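Serine/threonine-protein kinase Tel1 (Chaetomium thermophilum, PDB 6SKY) probably phosphorylates serine and threonine residues followed by glutamine in its substrates, using ATP, and so triggers checkpoint signalling after DNA damage. Local coordinates at residues Val2202-Lys2207 with Lys2232-Lys2237; Ser2222-Leu2227 with Tyr2254-Ala2259; Lys2270-Ala2275 with His2293-Phe2298. All blocks are in the same frame, centred on the assembly; numbering follows the deposited sequence.

Contact 1: residues Val2202-Lys2207 with Lys2232-Lys2237; sequences VDAAIK and KDSSLK
Ala2204 turns its methyl group toward the loop of residues 2232-2237 and meets Leu2236 there. CB of Ala2204 lies 3.7 Å from CD2 of Leu2236, the one apolar touch across the contact. Only the CD2 branch of the leucine makes it: the Leu2236 side chain leaves its backbone at an angle to the helix, and CG, set beside the backbone N with chi1 at -53°, carries that branch back to the alanine. Ser2234 approaches the same methyl with its hydroxyl, OG standing 4.1 Å from Ala2204 CB. The serine and the alanine form the nearest backbone pair, their CA atoms 7.0 Å apart. Ser2234 OG also faces the carboxylate of Asp2203 at 3.8 Å from OD2, which is too far for a hydrogen bond. The other carboxylate oxygen, OD1, receives a weak hydrogen bond from NE2 of Gln2239, slightly further along the same loop. Lys2207, one turn on from Asp2203, extends toward the loop and brings NZ to 4.4 Å from the backbone O of Asp2233. Its ammonium group remains 6.7 Å from Asp2233 OD2, so any attraction between the two charges is at most long-range. Leu2243 touches both Ala2204 and Leu2236, joining the apolar patch from the end of the loop. Lightly packed and near the surface, this is a helix-to-loop contact of an alpha-solenoid: the first turn of helix 2203-2217 rests against the connection that leaves the next helix, 2220-2232, within the TPR-like FAT domain.

Contact 2: residues Ser2222-Leu2227 with Tyr2254-Ala2259; sequences SSIRML and YQVSVA
Ile2224 lies alongside Gln2255, the two side chains running in opposing senses, with CD1 by the glutamine's carbonyl and CG1 by its CB and amide nitrogen. CD1 comes to 3.5 Å from the Gln2255 carbonyl O, while CG1 rests 3.7 Å from the amide NE2. The CG2 branch serves another neighbour: it meets CG2 of Val2256 at 3.7 Å, the two side chains nearly perpendicular. CD1 also reaches the methyl of Ala2259, one turn beyond Gln2255, so the isoleucine spans that turn of the opposing helix. Gln2255 answers with an extended chain, CG beside the backbone N (chi1 -67°), which carries its amide across to helix 2220-2232. There NE2 donates a hydrogen bond to Ser2223 OG, 2.8 Å long but bent, with 140° at the hydrogen and the oxygen tilted out of the amide plane. OG has a further, weak hydrogen bond with the carbonyl O of Ala2211, so this buried hydroxyl links three helices. Leu2227 stands one turn on from Ser2223 and sets CD1 3.5 Å from the same NE2, crossing the glutamine side chain almost squarely and giving the amide an apolar neighbour. The two helical segments run nearly antiparallel, at 152°, with their axes 10.0 Å apart. Trp2215 of helix 2203-2217 touches both Ser2223 and Gln2255, and Leu2261 packs on Ile2224 and Val2256 from the loop after helix 2245-2259. Beyond Val2256 comes helix 2264-2279 with Ile2267, while at Ala2259 the layer meets the second subunit, whose Asn2921 ND2 is hydrogen-bonded to the alanine carbonyl O and whose Met2917 packs on its side chain.

Contact 3: residues Lys2270-Ala2275 with His2293-Phe2298; sequences KYLEPA and HQFAVF
The ring of Phe2298 takes Leu2272 CD1 over one face, 3.5 Å above the plane and displaced from the ring centre. This is a CH-pi contact, with the methyl carbon 3.9 Å from the ring centroid and 24° off the normal. The Phe2295 ring receives the same methyl obliquely, its CD1 being 3.7 Å from Leu2272 CD1, and Leu2272 CB comes close to the same side of the ring. CG of Glu2273 reaches the far end of that ring, 4.3 Å from Phe2295 CZ; the glutamate's carboxylate turns elsewhere, its OE2 hydrogen-bonded to Gln2268 NE2. One leucine branch is thus shared by two aromatic rings, while the other, CD2, packs at 3.9 Å on CG of Gln2294, one side chain set squarely across the other. Phe2295 leans back to the leucine because its CG lies opposite the backbone N (chi1 -157°). Replacing Phe2295 by alanine would probably open a gap beside Leu2272 CD1 and Glu2273 CG, leaving the leucine, within this contact, to Phe2298 and Gln2294. The segments cross at 135° with their axes 10.3 Å apart, the first of them kinked at Pro2274, whose N makes no bond to the turn before. Helix 2245-2259 adjoins the first through Leu2249 on Pro2274 and Ala2275, and helix 2348-2387 lies behind Phe2295 and Ala2296 with Asn2380.

In the fold
The three contacts follow successive steps of one helical array in the FAT domain, from helix 2203-2217 to helix 2286-2303. Contacts 1 and 2 interlock along the chain, their segments alternating; their centres are about 17 Å apart, and Met2226 CE packs at 4.2 Å from Lys2207 O. Contact 3 opens after contact 2 has closed, with centres about 14 Å apart, and the two meet where Gln2294 NE2 lies 3.4 Å from Tyr2254 CB. Contacts 1 and 3 do not touch, their nearest atoms being about 9 Å apart. All lie away from the nucleotide and magnesium site of the kinase domain; among them, contact 2 alone meets the second subunit.

Contact 1: residues Val2202-Lys2207 with Lys2232-Lys2237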
loop_
_atom_site.group_PDB
_atom_site.type_symbol
_atom_site.label_atom_id
_atom_site.label_comp_id
_atom_site.label_asym_id
_atom_site.label_seq_id
_atom_site.Cartn_x
_atom_site.Cartn_y
_atom_site.Cartn_z
ATOM N N VAL A 2202 -27.033 -4.045 22.817
ATOM C CA VAL A 2202 -26.532 -3.766 21.479
ATOM C C VAL A 2202 -25.015 -3.829 21.450
ATOM O O VAL A 2202 -24.382 -3.220 20.587
ATOM C CB VAL A 2202 -27.015 -2.396 20.977
ATOM C CG1 VAL A 2202 -28.502 -2.414 20.744
ATOM C CG2 VAL A 2202 -26.646 -1.326 21.966
ATOM N N ASP A 2203 -24.414 -4.561 22.382
ATOM C CA ASP A 2203 -22.958 -4.591 22.432
ATOM C C ASP A 2203 -22.360 -5.510 21.381
ATOM O O ASP A 2203 -21.263 -5.237 20.892
ATOM C CB ASP A 2203 -22.488 -5.011 23.818
ATOM C CG ASP A 2203 -23.283 -6.156 24.367
ATOM O OD1 ASP A 2203 -24.509 -6.173 24.149
ATOM O OD2 ASP A 2203 -22.688 -7.045 25.012
ATOM N N ALA A 2204 -23.057 -6.581 21.008
ATOM C CA ALA A 2204 -22.493 -7.527 20.054
ATOM C C ALA A 2204 -22.421 -6.938 18.654
ATOM O O ALA A 2204 -21.404 -7.079 17.973
ATOM C CB ALA A 2204 -23.306 -8.812 20.051
ATOM N N ALA A 2205 -23.475 -6.256 18.211
ATOM C CA ALA A 2205 -23.457 -5.658 16.880
ATOM C C ALA A 2205 -22.478 -4.496 16.804
ATOM O O ALA A 2205 -21.807 -4.304 15.784
ATOM C CB ALA A 2205 -24.857 -5.202 16.502
ATOM N N ILE A 2206 -22.351 -3.734 17.883
ATOM C CA ILE A 2206 -21.439 -2.601 17.884
ATOM C C ILE A 2206 -19.993 -3.072 17.946
ATOM O O ILE A 2206 -19.110 -2.512 17.280
ATOM C CB ILE A 2206 -21.798 -1.659 19.042
ATOM C CG1 ILE A 2206 -23.112 -0.952 18.729
ATOM C CG2 ILE A 2206 -20.707 -0.668 19.269
ATOM C CD1 ILE A 2206 -23.617 -0.099 19.827
ATOM N N LYS A 2207 -19.726 -4.134 18.703
ATOM C CA LYS A 2207 -18.377 -4.679 18.725
ATOM C C LYS A 2207 -18.035 -5.374 17.418
ATOM O O LYS A 2207 -16.877 -5.344 16.993
ATOM C CB LYS A 2207 -18.214 -5.618 19.911
ATOM C CG LYS A 2207 -18.119 -4.880 21.227
ATOM C CD LYS A 2207 -17.855 -5.814 22.386
ATOM C CE LYS A 2207 -18.995 -6.788 22.580
ATOM N NZ LYS A 2207 -18.770 -7.707 23.722
ATOM N N LYS A 2232 -17.052 -15.494 22.805
ATOM C CA LYS A 2232 -16.841 -16.140 24.095
ATOM C C LYS A 2232 -17.820 -15.621 25.137
ATOM O O LYS A 2232 -18.647 -16.375 25.658
ATOM C CB LYS A 2232 -15.399 -15.924 24.545
ATOM C CG LYS A 2232 -15.122 -16.332 25.963
ATOM C CD LYS A 2232 -13.751 -15.847 26.387
ATOM C CE LYS A 2232 -13.502 -16.092 27.863
ATOM N NZ LYS A 2232 -12.217 -15.485 28.308
ATOM N N ASP A 2233 -17.755 -14.330 25.444
ATOM C CA ASP A 2233 -18.567 -13.739 26.504
ATOM C C ASP A 2233 -19.546 -12.751 25.881
ATOM O O ASP A 2233 -19.302 -11.547 25.834
ATOM C CB ASP A 2233 -17.680 -13.061 27.558
ATOM C CG ASP A 2233 -18.405 -12.831 28.876
ATOM O OD1 ASP A 2233 -18.400 -13.744 29.728
ATOM O OD2 ASP A 2233 -18.983 -11.739 29.061
ATOM N N SER A 2234 -20.675 -13.277 25.418
ATOM C CA SER A 2234 -21.804 -12.481 24.959
ATOM C C SER A 2234 -22.970 -13.424 24.720
ATOM O O SER A 2234 -22.772 -14.595 24.382
ATOM C CB SER A 2234 -21.481 -11.694 23.684
ATOM O OG SER A 2234 -22.294 -10.541 23.576
ATOM N N SER A 2235 -24.177 -12.911 24.914
ATOM C CA SER A 2235 -25.394 -13.707 24.807
ATOM C C SER A 2235 -26.122 -13.260 23.545
ATOM O O SER A 2235 -27.000 -12.401 23.589
ATOM C CB SER A 2235 -26.262 -13.546 26.052
ATOM O OG SER A 2235 -27.336 -14.468 26.053
ATOM N N LEU A 2236 -25.761 -13.865 22.417
ATOM C CA LEU A 2236 -26.295 -13.462 21.122
ATOM C C LEU A 2236 -27.779 -13.743 20.972
ATOM O O LEU A 2236 -28.339 -13.433 19.916
ATOM C CB LEU A 2236 -25.527 -14.162 20.007
ATOM C CG LEU A 2236 -24.013 -13.999 20.077
ATOM C CD1 LEU A 2236 -23.372 -14.680 18.906
ATOM C CD2 LEU A 2236 -23.649 -12.540 20.107
ATOM N N LYS A 2237 -28.427 -14.318 21.981
ATOM C CA LYS A 2237 -29.860 -14.580 21.928
ATOM C C LYS A 2237 -30.653 -13.394 22.464
ATOM O O LYS A 2237 -31.555 -12.882 21.794
ATOM C CB LYS A 2237 -30.183 -15.852 22.716
ATOM C CG LYS A 2237 -29.365 -17.057 22.282
ATOM C CD LYS A 2237 -29.533 -18.223 23.245
ATOM C CE LYS A 2237 -28.552 -19.338 22.924
ATOM N NZ LYS A 2237 -28.609 -20.434 23.925
#

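Contact 2: residues Ser2222-Leu2227 with Tyr2254-Ala2259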
loop_
_atom_site.group_PDB
_atom_site.type_symbol
_atom_site.label_atom_id
_atom_site.label_comp_id
_atom_site.label_asym_id
_atom_site.label_seq_id
_atom_site.Cartn_x
_atom_site.Cartn_y
_atom_site.Cartn_z
ATOM N N SER A 2222 -6.050 -8.219 15.513
ATOM C CA SER A 2222 -6.914 -7.500 16.439
ATOM C C SER A 2222 -8.378 -7.771 16.143
ATOM O O SER A 2222 -9.178 -7.982 17.060
ATOM C CB SER A 2222 -6.624 -6.009 16.363
ATOM O OG SER A 2222 -5.236 -5.774 16.313
ATOM N N SER A 2223 -8.743 -7.786 14.862
ATOM C CA SER A 2223 -10.110 -8.092 14.468
ATOM C C SER A 2223 -10.505 -9.507 14.859
ATOM O O SER A 2223 -11.614 -9.735 15.353
ATOM C CB SER A 2223 -10.257 -7.893 12.970
ATOM O OG SER A 2223 -11.330 -8.651 12.465
ATOM N N ILE A 2224 -9.613 -10.474 14.650
ATOM C CA ILE A 2224 -9.925 -11.854 15.008
ATOM C C ILE A 2224 -10.097 -11.997 16.514
ATOM O O ILE A 2224 -11.014 -12.680 16.983
ATOM C CB ILE A 2224 -8.840 -12.793 14.464
ATOM C CG1 ILE A 2224 -8.854 -12.779 12.944
ATOM C CG2 ILE A 2224 -9.054 -14.184 14.962
ATOM C CD1 ILE A 2224 -7.655 -13.414 12.331
ATOM N N ARG A 2225 -9.225 -11.358 17.297
ATOM C CA ARG A 2225 -9.340 -11.445 18.749
ATOM C C ARG A 2225 -10.621 -10.792 19.240
ATOM O O ARG A 2225 -11.265 -11.289 20.168
ATOM C CB ARG A 2225 -8.135 -10.798 19.414
ATOM C CG ARG A 2225 -6.813 -11.424 19.087
ATOM C CD ARG A 2225 -6.840 -12.917 19.240
ATOM N NE ARG A 2225 -5.551 -13.497 18.887
ATOM C CZ ARG A 2225 -5.361 -14.778 18.603
ATOM N NH1 ARG A 2225 -4.152 -15.217 18.299
ATOM N NH2 ARG A 2225 -6.377 -15.618 18.619
ATOM N N MET A 2226 -11.010 -9.685 18.614
ATOM C CA MET A 2226 -12.244 -9.006 18.981
ATOM C C MET A 2226 -13.466 -9.863 18.686
ATOM O O MET A 2226 -14.386 -9.949 19.509
ATOM C CB MET A 2226 -12.312 -7.684 18.238
ATOM C CG MET A 2226 -13.073 -6.627 18.938
ATOM S SD MET A 2226 -12.627 -5.002 18.364
ATOM C CE MET A 2226 -13.715 -4.054 19.405
ATOM N N LEU A 2227 -13.496 -10.516 17.525
ATOM C CA LEU A 2227 -14.622 -11.386 17.207
ATOM C C LEU A 2227 -14.674 -12.591 18.129
ATOM O O LEU A 2227 -15.756 -13.020 18.536
ATOM C CB LEU A 2227 -14.549 -11.842 15.758
ATOM C CG LEU A 2227 -14.833 -10.849 14.644
ATOM C CD1 LEU A 2227 -14.648 -11.539 13.343
ATOM C CD2 LEU A 2227 -16.224 -10.321 14.765
ATOM N N TYR A 2254 -13.527 -17.491 8.406
ATOM C CA TYR A 2254 -12.980 -16.871 7.207
ATOM C C TYR A 2254 -11.761 -16.024 7.532
ATOM O O TYR A 2254 -10.734 -16.101 6.848
ATOM C CB TYR A 2254 -14.052 -16.027 6.528
ATOM C CG TYR A 2254 -13.494 -15.085 5.509
ATOM C CD1 TYR A 2254 -13.318 -13.751 5.803
ATOM C CD2 TYR A 2254 -13.124 -15.533 4.261
ATOM C CE1 TYR A 2254 -12.795 -12.898 4.892
ATOM C CE2 TYR A 2254 -12.600 -14.681 3.340
ATOM C CZ TYR A 2254 -12.438 -13.363 3.660
ATOM O OH TYR A 2254 -11.912 -12.494 2.742
ATOM N N GLN A 2255 -11.851 -15.200 8.572
ATOM C CA GLN A 2255 -10.729 -14.331 8.888
ATOM C C GLN A 2255 -9.530 -15.109 9.403
ATOM O O GLN A 2255 -8.391 -14.725 9.139
ATOM C CB GLN A 2255 -11.161 -13.274 9.889
ATOM C CG GLN A 2255 -12.141 -12.308 9.312
ATOM C CD GLN A 2255 -12.428 -11.168 10.221
ATOM O OE1 GLN A 2255 -13.190 -10.275 9.887
ATOM N NE2 GLN A 2255 -11.826 -11.183 11.380
ATOM N N VAL A 2256 -9.753 -16.204 10.129
ATOM C CA VAL A 2256 -8.644 -17.030 10.585
ATOM C C VAL A 2256 -8.003 -17.768 9.420
ATOM O O VAL A 2256 -6.794 -18.002 9.423
ATOM C CB VAL A 2256 -9.129 -17.997 11.679
ATOM C CG1 VAL A 2256 -8.104 -19.039 11.962
ATOM C CG2 VAL A 2256 -9.419 -17.251 12.935
ATOM N N SER A 2257 -8.782 -18.140 8.405
ATOM C CA SER A 2257 -8.190 -18.776 7.233
ATOM C C SER A 2257 -7.368 -17.794 6.417
ATOM O O SER A 2257 -6.317 -18.156 5.887
ATOM C CB SER A 2257 -9.270 -19.388 6.354
ATOM O OG SER A 2257 -10.046 -20.316 7.075
ATOM N N VAL A 2258 -7.840 -16.558 6.274
ATOM C CA VAL A 2258 -7.101 -15.580 5.483
ATOM C C VAL A 2258 -5.764 -15.253 6.132
ATOM O O VAL A 2258 -4.752 -15.098 5.445
ATOM C CB VAL A 2258 -7.949 -14.315 5.270
ATOM C CG1 VAL A 2258 -7.100 -13.178 4.782
ATOM C CG2 VAL A 2258 -9.035 -14.591 4.292
ATOM N N ALA A 2259 -5.734 -15.141 7.452
ATOM C CA ALA A 2259 -4.523 -14.791 8.178
ATOM C C ALA A 2259 -3.640 -15.986 8.487
ATOM O O ALA A 2259 -2.557 -15.799 9.040
ATOM C CB ALA A 2259 -4.877 -14.081 9.480
#

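Contact 3: residues Lys2270-Ala2275 with His2293-Phe2298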
loop_
_atom_site.group_PDB
_atom_site.type_symbol
_atom_site.label_atom_id
_atom_site.label_comp_id
_atom_site.label_asym_id
_atom_site.label_seq_id
_atom_site.Cartn_x
_atom_site.Cartn_y
_atom_site.Cartn_z
ATOM N N LYS A 2270 -13.245 -25.990 14.801
ATOM C CA LYS A 2270 -13.669 -24.968 15.744
ATOM C C LYS A 2270 -14.667 -23.973 15.180
ATOM O O LYS A 2270 -15.409 -23.371 15.958
ATOM C CB LYS A 2270 -12.461 -24.187 16.254
ATOM C CG LYS A 2270 -11.485 -25.009 17.031
ATOM C CD LYS A 2270 -10.209 -24.247 17.265
ATOM C CE LYS A 2270 -10.462 -23.010 18.076
ATOM N NZ LYS A 2270 -9.200 -22.286 18.358
ATOM N N TYR A 2271 -14.704 -23.770 13.880
ATOM C CA TYR A 2271 -15.503 -22.667 13.369
ATOM C C TYR A 2271 -16.504 -23.070 12.307
ATOM O O TYR A 2271 -17.583 -22.489 12.252
ATOM C CB TYR A 2271 -14.592 -21.579 12.815
ATOM C CG TYR A 2271 -13.648 -21.036 13.841
ATOM C CD1 TYR A 2271 -14.123 -20.456 14.998
ATOM C CD2 TYR A 2271 -12.284 -21.109 13.661
ATOM C CE1 TYR A 2271 -13.274 -19.971 15.939
ATOM C CE2 TYR A 2271 -11.430 -20.623 14.597
ATOM C CZ TYR A 2271 -11.930 -20.055 15.732
ATOM O OH TYR A 2271 -11.077 -19.563 16.677
ATOM N N LEU A 2272 -16.184 -24.037 11.461
ATOM C CA LEU A 2272 -17.070 -24.331 10.346
ATOM C C LEU A 2272 -18.106 -25.392 10.680
ATOM O O LEU A 2272 -19.289 -25.230 10.358
ATOM C CB LEU A 2272 -16.247 -24.749 9.132
ATOM C CG LEU A 2272 -15.297 -23.675 8.617
ATOM C CD1 LEU A 2272 -14.592 -24.160 7.405
ATOM C CD2 LEU A 2272 -16.034 -22.404 8.300
ATOM N N GLU A 2273 -17.705 -26.462 11.334
ATOM C CA GLU A 2273 -18.672 -27.476 11.721
ATOM C C GLU A 2273 -19.554 -26.990 12.866
ATOM O O GLU A 2273 -20.754 -27.290 12.878
ATOM C CB GLU A 2273 -17.962 -28.772 12.087
ATOM C CG GLU A 2273 -17.288 -29.420 10.911
ATOM C CD GLU A 2273 -16.449 -30.605 11.311
ATOM O OE1 GLU A 2273 -16.451 -30.960 12.508
ATOM O OE2 GLU A 2273 -15.783 -31.184 10.427
ATOM N N PRO A 2274 -19.022 -26.251 13.847
ATOM C CA PRO A 2274 -19.925 -25.554 14.768
ATOM C C PRO A 2274 -20.917 -24.642 14.079
ATOM O O PRO A 2274 -22.051 -24.538 14.541
ATOM C CB PRO A 2274 -18.957 -24.776 15.657
ATOM C CG PRO A 2274 -17.804 -25.631 15.725
ATOM C CD PRO A 2274 -17.649 -26.246 14.374
ATOM N N ALA A 2275 -20.544 -23.985 12.984
ATOM C CA ALA A 2275 -21.489 -23.111 12.300
ATOM C C ALA A 2275 -22.604 -23.916 11.646
ATOM O O ALA A 2275 -23.789 -23.582 11.779
ATOM C CB ALA A 2275 -20.763 -22.256 11.271
ATOM N N HIS A 2293 -21.680 -21.837 1.551
ATOM C CA HIS A 2293 -20.654 -21.384 0.625
ATOM C C HIS A 2293 -19.298 -21.299 1.305
ATOM O O HIS A 2293 -18.281 -21.674 0.715
ATOM C CB HIS A 2293 -21.037 -20.035 0.041
ATOM C CG HIS A 2293 -20.045 -19.507 -0.938
ATOM N ND1 HIS A 2293 -19.928 -20.003 -2.215
ATOM C CD2 HIS A 2293 -19.116 -18.532 -0.825
ATOM C CE1 HIS A 2293 -18.972 -19.351 -2.851
ATOM N NE2 HIS A 2293 -18.461 -18.457 -2.028
ATOM N N GLN A 2294 -19.263 -20.804 2.541
ATOM C CA GLN A 2294 -18.035 -20.794 3.323
ATOM C C GLN A 2294 -17.405 -22.175 3.382
ATOM O O GLN A 2294 -16.220 -22.353 3.081
ATOM C CB GLN A 2294 -18.353 -20.302 4.730
ATOM C CG GLN A 2294 -17.177 -19.851 5.528
ATOM C CD GLN A 2294 -16.595 -18.602 4.974
ATOM O OE1 GLN A 2294 -17.291 -17.606 4.799
ATOM N NE2 GLN A 2294 -15.313 -18.641 4.665
ATOM N N PHE A 2295 -18.194 -23.169 3.774
ATOM C CA PHE A 2295 -17.646 -24.504 3.955
ATOM C C PHE A 2295 -17.219 -25.122 2.630
ATOM O O PHE A 2295 -16.186 -25.797 2.560
ATOM C CB PHE A 2295 -18.667 -25.383 4.659
ATOM C CG PHE A 2295 -18.068 -26.543 5.360
ATOM C CD1 PHE A 2295 -16.717 -26.612 5.568
ATOM C CD2 PHE A 2295 -18.850 -27.572 5.797
ATOM C CE1 PHE A 2295 -16.164 -27.683 6.208
ATOM C CE2 PHE A 2295 -18.299 -28.641 6.434
ATOM C CZ PHE A 2295 -16.959 -28.698 6.639
ATOM N N ALA A 2296 -17.991 -24.907 1.566
ATOM C CA ALA A 2296 -17.629 -25.465 0.267
ATOM C C ALA A 2296 -16.339 -24.861 -0.262
ATOM O O ALA A 2296 -15.482 -25.578 -0.781
ATOM C CB ALA A 2296 -18.758 -25.244 -0.726
ATOM N N VAL A 2297 -16.181 -23.546 -0.143
ATOM C CA VAL A 2297 -14.957 -22.908 -0.606
ATOM C C VAL A 2297 -13.763 -23.359 0.224
ATOM O O VAL A 2297 -12.669 -23.567 -0.311
ATOM C CB VAL A 2297 -15.128 -21.383 -0.589
ATOM C CG1 VAL A 2297 -13.816 -20.705 -0.828
ATOM C CG2 VAL A 2297 -16.106 -20.983 -1.650
ATOM N N PHE A 2298 -13.950 -23.549 1.532
ATOM C CA PHE A 2298 -12.877 -24.092 2.360
ATOM C C PHE A 2298 -12.442 -25.472 1.885
ATOM O O PHE A 2298 -11.251 -25.717 1.671
ATOM C CB PHE A 2298 -13.321 -24.144 3.817
ATOM C CG PHE A 2298 -12.344 -24.819 4.726
ATOM C CD1 PHE A 2298 -11.265 -24.134 5.234
ATOM C CD2 PHE A 2298 -12.516 -26.139 5.085
ATOM C CE1 PHE A 2298 -10.379 -24.752 6.061
ATOM C CE2 PHE A 2298 -11.627 -26.757 5.909
ATOM C CZ PHE A 2298 -10.562 -26.063 6.398
#